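Local coordinates for protein gamma-glutamyltranspeptidase (Ggt) (Helicobacter pylori 26695, PDB 5BPK) that probably cleaves gamma-glutamyl amide bonds such as that of glutathione and passes the gamma-glutamyl group to water or another acceptor, as an N-terminal nucleophile hydrolase, at residues 19-24 against 52-57; 93-98 against 125-130. All coordinates share one frame; numbering follows the deposited sequence.

Contact 1 (19-24 against 52-57). With 4UD ((2S)-amino[(5S)-4,5-dihydro-1,2-oxazol-5-yl]acetic acid), chain O; EDO (1,2-ethanediol), chain Q.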
loop_
_atom_site.group_PDB
_atom_site.type_symbol
_atom_site.label_atom_id
_atom_site.label_comp_id
_atom_site.label_asym_id
_atom_site.label_seq_id
_atom_site.Cartn_x
_atom_site.Cartn_y
_atom_site.Cartn_z
ATOM N N THR B 19 5.789 -1.493 -1.694
ATOM C CA THR B 19 5.431 -2.710 -2.411
ATOM C C THR B 19 6.296 -3.007 -3.619
ATOM O O THR B 19 6.908 -2.108 -4.190
ATOM C CB THR B 19 3.953 -2.596 -2.897
ATOM O OG1 THR B 19 3.454 -3.877 -3.304
ATOM C CG2 THR B 19 3.824 -1.580 -4.032
ATOM N N ILE B 20 6.298 -4.283 -4.000
ATOM C CA ILE B 20 6.744 -4.723 -5.316
ATOM C C ILE B 20 5.561 -5.257 -6.161
ATOM O O ILE B 20 5.757 -5.858 -7.205
ATOM C CB ILE B 20 7.916 -5.735 -5.213
ATOM C CG1 ILE B 20 7.650 -6.841 -4.175
ATOM C CG2 ILE B 20 9.218 -4.988 -4.922
ATOM C CD1 ILE B 20 8.753 -7.919 -4.155
ATOM N N ASN B 21 4.350 -4.940 -5.689
ATOM C CA ASN B 21 3.046 -5.299 -6.249
ATOM C C ASN B 21 2.596 -6.704 -5.833
ATOM O O ASN B 21 2.137 -6.877 -4.704
ATOM C CB ASN B 21 2.924 -5.035 -7.756
ATOM C CG ASN B 21 1.490 -5.154 -8.241
ATOM O OD1 ASN B 21 0.559 -5.077 -7.441
ATOM N ND2 ASN B 21 1.307 -5.353 -9.542
ATOM N N ALA B 22 2.709 -7.701 -6.709
ATOM C CA ALA B 22 2.342 -9.059 -6.325
ATOM C C ALA B 22 3.278 -9.585 -5.234
ATOM O O ALA B 22 4.294 -8.986 -4.924
ATOM C CB ALA B 22 2.364 -9.993 -7.534
ATOM N N SER B 23 2.895 -10.702 -4.636
ATOM C CA SER B 23 3.767 -11.407 -3.729
ATOM C C SER B 23 5.045 -11.792 -4.477
ATOM O O SER B 23 5.002 -12.531 -5.478
ATOM C CB SER B 23 3.071 -12.646 -3.181
ATOM O OG SER B 23 3.876 -13.288 -2.213
ATOM N N TYR B 24 6.178 -11.282 -3.986
ATOM C CA TYR B 24 7.504 -11.445 -4.611
ATOM C C TYR B 24 7.628 -10.719 -5.961
ATOM O O TYR B 24 8.510 -11.018 -6.764
ATOM C CB TYR B 24 7.936 -12.913 -4.699
ATOM C CG TYR B 24 7.943 -13.601 -3.353
ATOM C CD1 TYR B 24 9.014 -13.450 -2.472
ATOM C CD2 TYR B 24 6.879 -14.391 -2.950
ATOM C CE1 TYR B 24 9.021 -14.069 -1.242
ATOM C CE2 TYR B 24 6.880 -15.016 -1.724
ATOM C CZ TYR B 24 7.953 -14.851 -0.872
ATOM O OH TYR B 24 7.957 -15.448 0.356
ATOM N N ASN B 52 -6.943 -5.917 -14.374
ATOM C CA ASN B 52 -5.612 -6.293 -13.886
ATOM C C ASN B 52 -5.701 -7.307 -12.744
ATOM O O ASN B 52 -6.759 -7.901 -12.524
ATOM C CB ASN B 52 -4.782 -5.039 -13.531
ATOM C CG ASN B 52 -5.125 -4.425 -12.162
ATOM O OD1 ASN B 52 -6.135 -4.747 -11.530
ATOM N ND2 ASN B 52 -4.261 -3.515 -11.715
ATOM N N LEU B 53 -4.591 -7.510 -12.036
ATOM C CA LEU B 53 -4.514 -8.496 -10.946
ATOM C C LEU B 53 -5.608 -8.314 -9.885
ATOM O O LEU B 53 -5.982 -9.279 -9.219
ATOM C CB LEU B 53 -3.133 -8.450 -10.278
ATOM C CG LEU B 53 -1.978 -9.187 -10.968
ATOM C CD1 LEU B 53 -0.653 -8.871 -10.262
ATOM C CD2 LEU B 53 -2.211 -10.694 -11.004
ATOM N N TYR B 54 -6.105 -7.088 -9.721
ATOM C CA TYR B 54 -7.140 -6.801 -8.712
ATOM C C TYR B 54 -8.527 -6.564 -9.321
ATOM O O TYR B 54 -9.452 -6.138 -8.626
ATOM C CB TYR B 54 -6.705 -5.623 -7.822
ATOM C CG TYR B 54 -5.285 -5.793 -7.343
ATOM C CD1 TYR B 54 -4.986 -6.728 -6.365
ATOM C CD2 TYR B 54 -4.236 -5.074 -7.909
ATOM C CE1 TYR B 54 -3.692 -6.923 -5.930
ATOM C CE2 TYR B 54 -2.931 -5.266 -7.479
ATOM C CZ TYR B 54 -2.667 -6.196 -6.487
ATOM O OH TYR B 54 -1.372 -6.412 -6.058
ATOM N N GLY B 55 -8.672 -6.864 -10.610
ATOM C CA GLY B 55 -9.938 -6.644 -11.314
ATOM C C GLY B 55 -10.253 -5.181 -11.579
ATOM O O GLY B 55 -11.402 -4.815 -11.837
ATOM N N LEU B 56 -9.238 -4.328 -11.493
ATOM C CA LEU B 56 -9.402 -2.911 -11.777
ATOM C C LEU B 56 -9.220 -2.674 -13.278
ATOM O O LEU B 56 -8.425 -3.351 -13.946
ATOM C CB LEU B 56 -8.409 -2.088 -10.952
ATOM C CG LEU B 56 -8.595 -2.175 -9.435
ATOM C CD1 LEU B 56 -7.357 -1.633 -8.728
ATOM C CD2 LEU B 56 -9.861 -1.451 -8.974
ATOM N N VAL B 57 -9.976 -1.714 -13.794
ATOM C CA VAL B 57 -9.971 -1.370 -15.210
ATOM C C VAL B 57 -9.692 0.109 -15.414
ATOM O O VAL B 57 -9.825 0.938 -14.494
ATOM C CB VAL B 57 -11.332 -1.717 -15.862
ATOM C CG1 VAL B 57 -11.513 -3.234 -15.911
ATOM C CG2 VAL B 57 -12.487 -1.030 -15.113
HETATM C C3 4UD O . -0.312 -3.954 -2.415
HETATM C C4 4UD O . -0.367 -2.514 -4.104
HETATM C C5 4UD O . 0.056 -3.951 -3.858
HETATM C C6 4UD O . -0.818 -2.192 -5.536
HETATM C C8 4UD O . -1.097 -0.706 -5.574
HETATM O O9 4UD O . -0.204 0.093 -5.716
HETATM O O10 4UD O . -2.363 -0.245 -5.440
HETATM N N7 4UD O . 0.256 -2.484 -6.496
HETATM O O2 4UD O . -1.481 -2.289 -3.243
HETATM N N1 4UD O . -1.159 -3.011 -2.167
HETATM C C1 EDO Q . -6.205 -0.794 -13.165
HETATM O O1 EDO Q . -5.899 0.505 -12.631
HETATM C C2 EDO Q . -5.387 -1.110 -14.410
HETATM O O2 EDO Q . -6.197 -1.767 -15.405
HETATM O O HOH W 1 -0.425 -7.773 -4.028
#
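The hydroxyl of Y54 donates to the side-chain oxygen of N21, with OH and OD1 2.7 Å apart. Its C=O...donor angle is 147°, and the donor is tilted 32° from the carbonyl plane. Seen from the tyrosine, OD1 lies at the ring edge, and the amide and ring planes stand 53° apart. The same OD1 accepts from the inhibitor amine N7 at 2.8 Å. One water donates both to the Y54 hydroxyl and to the N21 backbone O, doubling the link. Beside this polar centre L53 CD1 rests on A22 CB (4.2 Å), and L53 CB covers one face of the Y54 ring.

In the next shell, N52 OD1 accepts from Y54 N, an Asx turn within the type I turn N52–G55, and from L56 N on the opposite face of its plane. An ST turn, N21 N to T19 OG1 at 2.8 Å, holds the other segment, while N21 ND2 binds the backbone O of N39.

Segment 52-57 probably corresponds to the lid loop of the bacterial enzymes. Because the hydroxyl and the substrate-like amine share one acceptor, the arrangement would link the position of Y54 to recognition of the amino group.

Contact 2 (93-98 against 125-130); sequences GGSRII and HMQWLP. With 4UD ((2S)-amino[(5S)-4,5-dihydro-1,2-oxazol-5-yl]acetic acid), chain O.
The imidazole of H125 carries the aliphatic part of R96 over one face: CG stands 3.6 Å from the ring centroid and 1° off the ring normal, a CH-pi contact, with CD next to it 3.6 Å from NE2. On the opposite face the backbone N of Q127 lies toward the rim. At the edge, in the ring plane, sits Q127 OE1, which accepts a hydrogen bond from H125 NE2 over 2.8 Å, nearly straight (172°) and directed at a lone pair. ND1 is bonded to T99 OG1, so both ring nitrogens are engaged. The guanidinium of R96 turns 85° from the imidazole but lies nearly parallel to the Q127 amide.

Q127 OE1 also accepts from S95 OG at 2.8 Å, with the donor tilted from the carbonyl plane. S95 CB points toward 125-130, and OG, set between the backbone N and the carbonyl carbon, reaches OE1. At the other end of the amide, NE2 donates to L129 O at 3.0 Å, and it also bonds Y54 O.

Behind S95, a type II' turn from G93 to R96, closed by the R96 N to G93 O bond (3.0 Å), leads into helix 96-109. The turn and the start of the helix meet the inhibitor: G94 N makes a weak bond to its O2, and I97 CD1 lies 3.2 Å from the same oxygen. From the partner chain, Y323 bonds S95 O.

Two donors on OE1 and two carbonyl acceptors for NE2 leave little ambiguity in the flip of the Q127 amide. With partners at both ring nitrogens as well, the rotation of the H125 imidazole is fixed alongside it.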
loop_
_atom_site.group_PDB
_atom_site.type_symbol
_atom_site.label_atom_id
_atom_site.label_comp_id
_atom_site.label_asym_id
_atom_site.label_seq_id
_atom_site.Cartn_x
_atom_site.Cartn_y
_atom_site.Cartn_z
ATOM N N GLY B 93 -3.409 -4.748 -0.094
ATOM C CA GLY B 93 -4.626 -5.370 -0.609
ATOM C C GLY B 93 -5.078 -4.931 -1.988
ATOM O O GLY B 93 -6.175 -5.266 -2.392
ATOM N N GLY B 94 -4.239 -4.191 -2.710
ATOM C CA GLY B 94 -4.598 -3.669 -4.029
ATOM C C GLY B 94 -5.903 -2.895 -3.984
ATOM O O GLY B 94 -6.044 -1.959 -3.220
ATOM N N SER B 95 -6.866 -3.297 -4.807
ATOM C CA SER B 95 -8.164 -2.632 -4.832
ATOM C C SER B 95 -8.872 -2.603 -3.463
ATOM O O SER B 95 -9.678 -1.705 -3.201
ATOM C CB SER B 95 -9.063 -3.338 -5.828
ATOM O OG SER B 95 -9.154 -4.711 -5.470
ATOM N N ARG B 96 -8.583 -3.572 -2.596
ATOM C CA ARG B 96 -9.242 -3.648 -1.287
ATOM C C ARG B 96 -8.675 -2.654 -0.268
ATOM O O ARG B 96 -9.255 -2.474 0.789
ATOM C CB ARG B 96 -9.176 -5.071 -0.703
ATOM C CG ARG B 96 -10.212 -6.036 -1.246
ATOM C CD ARG B 96 -9.972 -6.476 -2.667
ATOM N NE ARG B 96 -8.726 -7.216 -2.837
ATOM C CZ ARG B 96 -8.364 -7.828 -3.967
ATOM N NH1 ARG B 96 -9.164 -7.820 -5.033
ATOM N NH2 ARG B 96 -7.208 -8.467 -4.025
ATOM N N ILE B 97 -7.562 -1.997 -0.586
ATOM C CA ILE B 97 -6.938 -1.075 0.365
ATOM C C ILE B 97 -7.910 0.015 0.793
ATOM O O ILE B 97 -8.061 0.289 1.991
ATOM C CB ILE B 97 -5.675 -0.420 -0.202
ATOM C CG1 ILE B 97 -4.578 -1.474 -0.355
ATOM C CG2 ILE B 97 -5.201 0.722 0.724
ATOM C CD1 ILE B 97 -3.347 -0.965 -1.040
ATOM N N ILE B 98 -8.564 0.634 -0.193
ATOM C CA ILE B 98 -9.371 1.820 0.056
ATOM C C ILE B 98 -10.481 1.476 1.029
ATOM O O ILE B 98 -10.726 2.204 2.008
ATOM C CB ILE B 98 -9.977 2.380 -1.242
ATOM C CG1 ILE B 98 -8.858 2.785 -2.205
ATOM C CG2 ILE B 98 -10.893 3.553 -0.938
ATOM C CD1 ILE B 98 -9.326 3.032 -3.602
ATOM N N HIS B 125 -16.544 -5.398 1.132
ATOM C CA HIS B 125 -15.922 -4.712 0.009
ATOM C C HIS B 125 -16.834 -4.720 -1.208
ATOM O O HIS B 125 -17.416 -5.744 -1.550
ATOM C CB HIS B 125 -14.580 -5.397 -0.288
ATOM C CG HIS B 125 -13.875 -4.900 -1.509
ATOM N ND1 HIS B 125 -13.233 -3.682 -1.561
ATOM C CD2 HIS B 125 -13.686 -5.480 -2.722
ATOM C CE1 HIS B 125 -12.688 -3.528 -2.755
ATOM N NE2 HIS B 125 -12.939 -4.608 -3.476
ATOM N N MET B 126 -16.925 -3.562 -1.848
ATOM C CA MET B 126 -17.591 -3.387 -3.131
ATOM C C MET B 126 -16.676 -2.535 -4.004
ATOM O O MET B 126 -16.283 -1.453 -3.597
ATOM C CB MET B 126 -18.953 -2.714 -2.909
ATOM C CG MET B 126 -19.603 -2.054 -4.119
ATOM S SD MET B 126 -19.969 -3.133 -5.501
ATOM C CE MET B 126 -21.377 -4.068 -4.861
ATOM N N GLN B 127 -16.326 -3.049 -5.183
ATOM C CA GLN B 127 -15.471 -2.313 -6.131
ATOM C C GLN B 127 -16.106 -2.135 -7.509
ATOM O O GLN B 127 -15.397 -1.897 -8.496
ATOM C CB GLN B 127 -14.080 -2.960 -6.254
ATOM C CG GLN B 127 -14.049 -4.361 -6.782
ATOM C CD GLN B 127 -12.622 -4.866 -6.980
ATOM O OE1 GLN B 127 -11.850 -4.996 -6.022
ATOM N NE2 GLN B 127 -12.262 -5.146 -8.231
ATOM N N TRP B 128 -17.439 -2.214 -7.554
ATOM C CA TRP B 128 -18.254 -1.902 -8.740
ATOM C C TRP B 128 -18.167 -3.021 -9.790
ATOM O O TRP B 128 -19.189 -3.621 -10.135
ATOM C CB TRP B 128 -17.914 -0.492 -9.263
ATOM C CG TRP B 128 -18.308 -0.144 -10.672
ATOM C CD1 TRP B 128 -19.561 0.104 -11.144
ATOM C CD2 TRP B 128 -17.421 0.026 -11.769
ATOM N NE1 TRP B 128 -19.503 0.424 -12.486
ATOM C CE2 TRP B 128 -18.198 0.367 -12.893
ATOM C CE3 TRP B 128 -16.032 -0.086 -11.916
ATOM C CZ2 TRP B 128 -17.632 0.604 -14.147
ATOM C CZ3 TRP B 128 -15.474 0.145 -13.164
ATOM C CH2 TRP B 128 -16.274 0.488 -14.257
ATOM N N LEU B 129 -16.964 -3.321 -10.271
ATOM C CA LEU B 129 -16.725 -4.524 -11.067
ATOM C C LEU B 129 -15.626 -5.330 -10.377
ATOM O O LEU B 129 -14.552 -4.798 -10.127
ATOM C CB LEU B 129 -16.294 -4.179 -12.501
ATOM C CG LEU B 129 -17.321 -3.527 -13.418
ATOM C CD1 LEU B 129 -16.694 -3.219 -14.781
ATOM C CD2 LEU B 129 -18.569 -4.405 -13.565
ATOM N N PRO B 130 -15.899 -6.605 -10.035
ATOM C CA PRO B 130 -17.160 -7.300 -10.198
ATOM C C PRO B 130 -18.256 -6.700 -9.330
ATOM O O PRO B 130 -17.969 -6.078 -8.296
ATOM C CB PRO B 130 -16.845 -8.734 -9.749
ATOM C CG PRO B 130 -15.674 -8.622 -8.881
ATOM C CD PRO B 130 -14.897 -7.429 -9.342
HETATM C C3 4UD O . -0.312 -3.954 -2.415
HETATM C C4 4UD O . -0.367 -2.514 -4.104
HETATM C C5 4UD O . 0.056 -3.951 -3.858
HETATM C C6 4UD O . -0.818 -2.192 -5.536
HETATM C C8 4UD O . -1.097 -0.706 -5.574
HETATM O O9 4UD O . -0.204 0.093 -5.716
HETATM O O10 4UD O . -2.363 -0.245 -5.440
HETATM N N7 4UD O . 0.256 -2.484 -6.496
HETATM O O2 4UD O . -1.481 -2.289 -3.243
HETATM N N1 4UD O . -1.159 -3.011 -2.167
#

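In the fold
From the N-terminal T1, strands 2-8 and 13-19 form a hairpin whose end runs into segment 19-24. Contact 1 then closes a long loop, without helix or strand in the intervening residues, by bringing back 52-57. The chain goes on through strands 77-81 and 84-89 to segment 93-98, and contact 2 closes a second, mainly helical excursion at 125-130, ahead of strand 133-135. The loops follow in series, neither nested nor crossed. Their centres are 12 Å apart, yet 52-57 bridges them: Y54 CD1 packs 3.7 Å from R96 NH2. Both contacts also touch the inhibitor, so the probable lid, the hairpin end and the start of helix 96-109 meet at one pocket.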